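Local coordinates for pyridoxal phosphate homeostasis protein (Bifidobacterium adolescentis ATCC 15703, PDB 3CPG), which probably binds pyridoxal 5'-phosphate and takes part in keeping the cellular supply of this cofactor in balance, at residues I186-G191 / L229-P234. Residues are numbered along the deposited sequence; the frame is centred on the assembly and turned at random.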
ATOM      1  N   ILE A 186      10.552 -16.795  -1.505  1.00  9.92           N
ATOM      2  CA  ILE A 186       9.119 -16.671  -1.251  1.00  9.35           C
ATOM      3  C   ILE A 186       8.411 -16.004  -2.425  1.00 10.13           C
ATOM      4  O   ILE A 186       7.327 -16.426  -2.828  1.00 10.13           O
ATOM      5  CB  ILE A 186       8.859 -15.848   0.024  1.00  8.59           C
ATOM      6  CG1 ILE A 186       9.407 -16.604   1.238  1.00  9.10           C
ATOM      7  CG2 ILE A 186       7.371 -15.568   0.174  1.00 10.08           C
ATOM      8  CD1 ILE A 186       9.428 -15.797   2.526  1.00  9.33           C
ATOM      9  N   ALA A 187       9.028 -14.961  -2.966  1.00  9.85           N
ATOM     10  CA  ALA A 187       8.462 -14.231  -4.094  1.00 11.82           C
ATOM     11  C   ALA A 187       8.265 -15.143  -5.298  1.00 12.41           C
ATOM     12  O   ALA A 187       7.227 -15.111  -5.956  1.00 12.92           O
ATOM     13  CB  ALA A 187       9.375 -13.069  -4.468  1.00 10.55           C
ATOM     14  N   GLN A 188       9.275 -15.954  -5.587  1.00 13.50           N
ATOM     15  CA  GLN A 188       9.204 -16.859  -6.720  1.00 16.35           C
ATOM     16  C   GLN A 188       8.091 -17.886  -6.544  1.00 15.99           C
ATOM     17  O   GLN A 188       7.393 -18.216  -7.501  1.00 16.01           O
ATOM     18  CB  GLN A 188      10.565 -17.524  -6.921  1.00 19.13           C
ATOM     19  CG  GLN A 188      11.658 -16.487  -7.183  1.00 24.05           C
ATOM     20  CD  GLN A 188      13.038 -17.085  -7.349  1.00 26.88           C
ATOM     21  OE1 GLN A 188      13.494 -17.863  -6.512  1.00 28.03           O
ATOM     22  NE2 GLN A 188      13.719 -16.710  -8.429  1.00 27.91           N
ATOM     23  N   LYS A 189       7.911 -18.378  -5.322  1.00 14.98           N
ATOM     24  CA  LYS A 189       6.849 -19.346  -5.059  1.00 14.85           C
ATOM     25  C   LYS A 189       5.493 -18.668  -5.253  1.00 13.49           C
ATOM     26  O   LYS A 189       4.581 -19.243  -5.847  1.00 12.93           O
ATOM     27  CB  LYS A 189       6.953 -19.893  -3.632  1.00 16.04           C
ATOM     28  CG  LYS A 189       5.792 -20.805  -3.240  1.00 21.15           C
ATOM     29  CD  LYS A 189       5.661 -21.987  -4.194  1.00 23.69           C
ATOM     30  CE  LYS A 189       4.392 -22.785  -3.929  1.00 27.05           C
ATOM     31  NZ  LYS A 189       4.359 -23.364  -2.559  1.00 29.15           N
ATOM     32  N   ILE A 190       5.366 -17.444  -4.746  1.00 12.24           N
ATOM     33  CA  ILE A 190       4.121 -16.691  -4.885  1.00 12.84           C
ATOM     34  C   ILE A 190       3.802 -16.501  -6.368  1.00 13.38           C
ATOM     35  O   ILE A 190       2.643 -16.558  -6.779  1.00 12.68           O
ATOM     36  CB  ILE A 190       4.228 -15.303  -4.203  1.00 12.10           C
ATOM     37  CG1 ILE A 190       4.329 -15.481  -2.686  1.00 13.63           C
ATOM     38  CG2 ILE A 190       3.020 -14.441  -4.570  1.00 14.22           C
ATOM     39  CD1 ILE A 190       4.534 -14.187  -1.915  1.00 13.09           C
ATOM     40  N   GLY A 191       4.842 -16.288  -7.169  1.00 13.12           N
ATOM     41  CA  GLY A 191       4.646 -16.096  -8.595  1.00 13.51           C
ATOM     42  C   GLY A 191       4.012 -17.283  -9.299  1.00 14.46           C
ATOM     43  O   GLY A 191       3.438 -17.129 -10.378  1.00 15.08           O
ATOM     44  N   LEU A 229      12.767  -9.303 -10.259  1.00  6.62           N
ATOM     45  CA  LEU A 229      12.440  -8.949 -11.635  1.00  7.64           C
ATOM     46  C   LEU A 229      13.437  -9.581 -12.597  1.00  9.44           C
ATOM     47  O   LEU A 229      13.074 -10.055 -13.676  1.00  9.62           O
ATOM     48  CB  LEU A 229      12.464  -7.432 -11.816  1.00  9.40           C
ATOM     49  CG  LEU A 229      11.241  -6.645 -11.352  1.00 11.70           C
ATOM     50  CD1 LEU A 229      11.462  -5.168 -11.619  1.00 12.57           C
ATOM     51  CD2 LEU A 229      10.007  -7.136 -12.098  1.00 12.12           C
ATOM     52  N   ALA A 230      14.701  -9.589 -12.197  1.00  8.06           N
ATOM     53  CA  ALA A 230      15.753 -10.146 -13.034  1.00  8.73           C
ATOM     54  C   ALA A 230      15.663 -11.660 -13.200  1.00  9.16           C
ATOM     55  O   ALA A 230      16.109 -12.199 -14.213  1.00 10.28           O
ATOM     56  CB  ALA A 230      17.118  -9.767 -12.467  1.00  8.05           C
ATOM     57  N   SER A 231      15.074 -12.341 -12.221  1.00  8.80           N
ATOM     58  CA  SER A 231      14.971 -13.800 -12.263  1.00  9.66           C
ATOM     59  C   SER A 231      14.205 -14.320 -13.473  1.00 11.23           C
ATOM     60  O   SER A 231      14.526 -15.381 -14.011  1.00 12.95           O
ATOM     61  CB  SER A 231      14.312 -14.329 -10.982  1.00  9.69           C
ATOM     62  OG  SER A 231      12.905 -14.160 -11.017  1.00 11.81           O
ATOM     63  N   GLY A 232      13.188 -13.576 -13.890  1.00 11.71           N
ATOM     64  CA  GLY A 232      12.402 -13.990 -15.036  1.00 13.41           C
ATOM     65  C   GLY A 232      11.602 -15.256 -14.785  1.00 15.02           C
ATOM     66  O   GLY A 232      11.164 -15.915 -15.729  1.00 15.36           O
ATOM     67  N   GLU A 233      11.409 -15.604 -13.517  1.00 14.27           N
ATOM     68  CA  GLU A 233      10.645 -16.798 -13.181  1.00 15.54           C
ATOM     69  C   GLU A 233       9.157 -16.510 -13.357  1.00 14.13           C
ATOM     70  O   GLU A 233       8.736 -15.357 -13.339  1.00 12.35           O
ATOM     71  CB  GLU A 233      10.940 -17.231 -11.744  1.00 18.93           C
ATOM     72  CG  GLU A 233      12.423 -17.387 -11.449  1.00 23.57           C
ATOM     73  CD  GLU A 233      12.727 -18.567 -10.550  1.00 27.22           C
ATOM     74  OE1 GLU A 233      12.006 -18.762  -9.549  1.00 29.12           O
ATOM     75  OE2 GLU A 233      13.699 -19.296 -10.841  1.00 31.05           O
ATOM     76  N   PRO A 234       8.343 -17.561 -13.538  1.00 13.38           N
ATOM     77  CA  PRO A 234       6.896 -17.417 -13.723  1.00 13.09           C
ATOM     78  C   PRO A 234       6.214 -16.504 -12.709  1.00 11.56           C
ATOM     79  O   PRO A 234       6.407 -16.644 -11.500  1.00 11.58           O
ATOM     80  CB  PRO A 234       6.397 -18.857 -13.632  1.00 13.34           C
ATOM     81  CG  PRO A 234       7.531 -19.628 -14.230  1.00 15.47           C
ATOM     82  CD  PRO A 234       8.735 -18.983 -13.583  1.00 14.92           C
TER
HETATM   83  O   HOH W   1       8.320 -18.016  -9.900  1.00 17.89           O
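On the outer helical layer of the TIM barrel, Gln188 of helix 183-191 meets Glu233 in the turn that follows helix 211-231, a surface contact that buries 204 Å² in all. The two flat groups lie one over the other: the amide and carboxylate planes are 17° apart, and Gln188 CD is 3.0 Å from Glu233 OE1. Although Gln188 NE2 comes within 2.9 Å of Glu233 OE1, the angle is too poor for a hydrogen bond, as expected for a carboxylate stacked on an amide face. The extended chain beyond CG (chi2 178°) carries the Gln188 amide out over the Glu233 carboxylate, and the turn of the amide leaves NE2 3.5 Å from Ser231 CB. In the βα-repeat topology, helices 183-191 and 211-231 flank parallel strand 196-202, and Ala187 and Ile190 turn inward onto that strand and strand 161-166, while Gln188 projects to the loop after helix 211-231. There Gly232 leaves helical geometry with positive phi, and Ser231 OG accepts from Glu233 N (3.3 Å, 168°), an ST turn at the helix end; Ser231 OG also bonds to Ile228 O. With an alanine in place of Gln188, the Glu233 carboxylate would probably lose the amide it lies against and be freer to turn. The backbones are joined through a water that donates to Gln188 O at 2.6 Å and to Pro234 O at 2.8 Å. Close by, Gly191 CA makes a CA-H...O contact with Pro234 O at 3.4 Å.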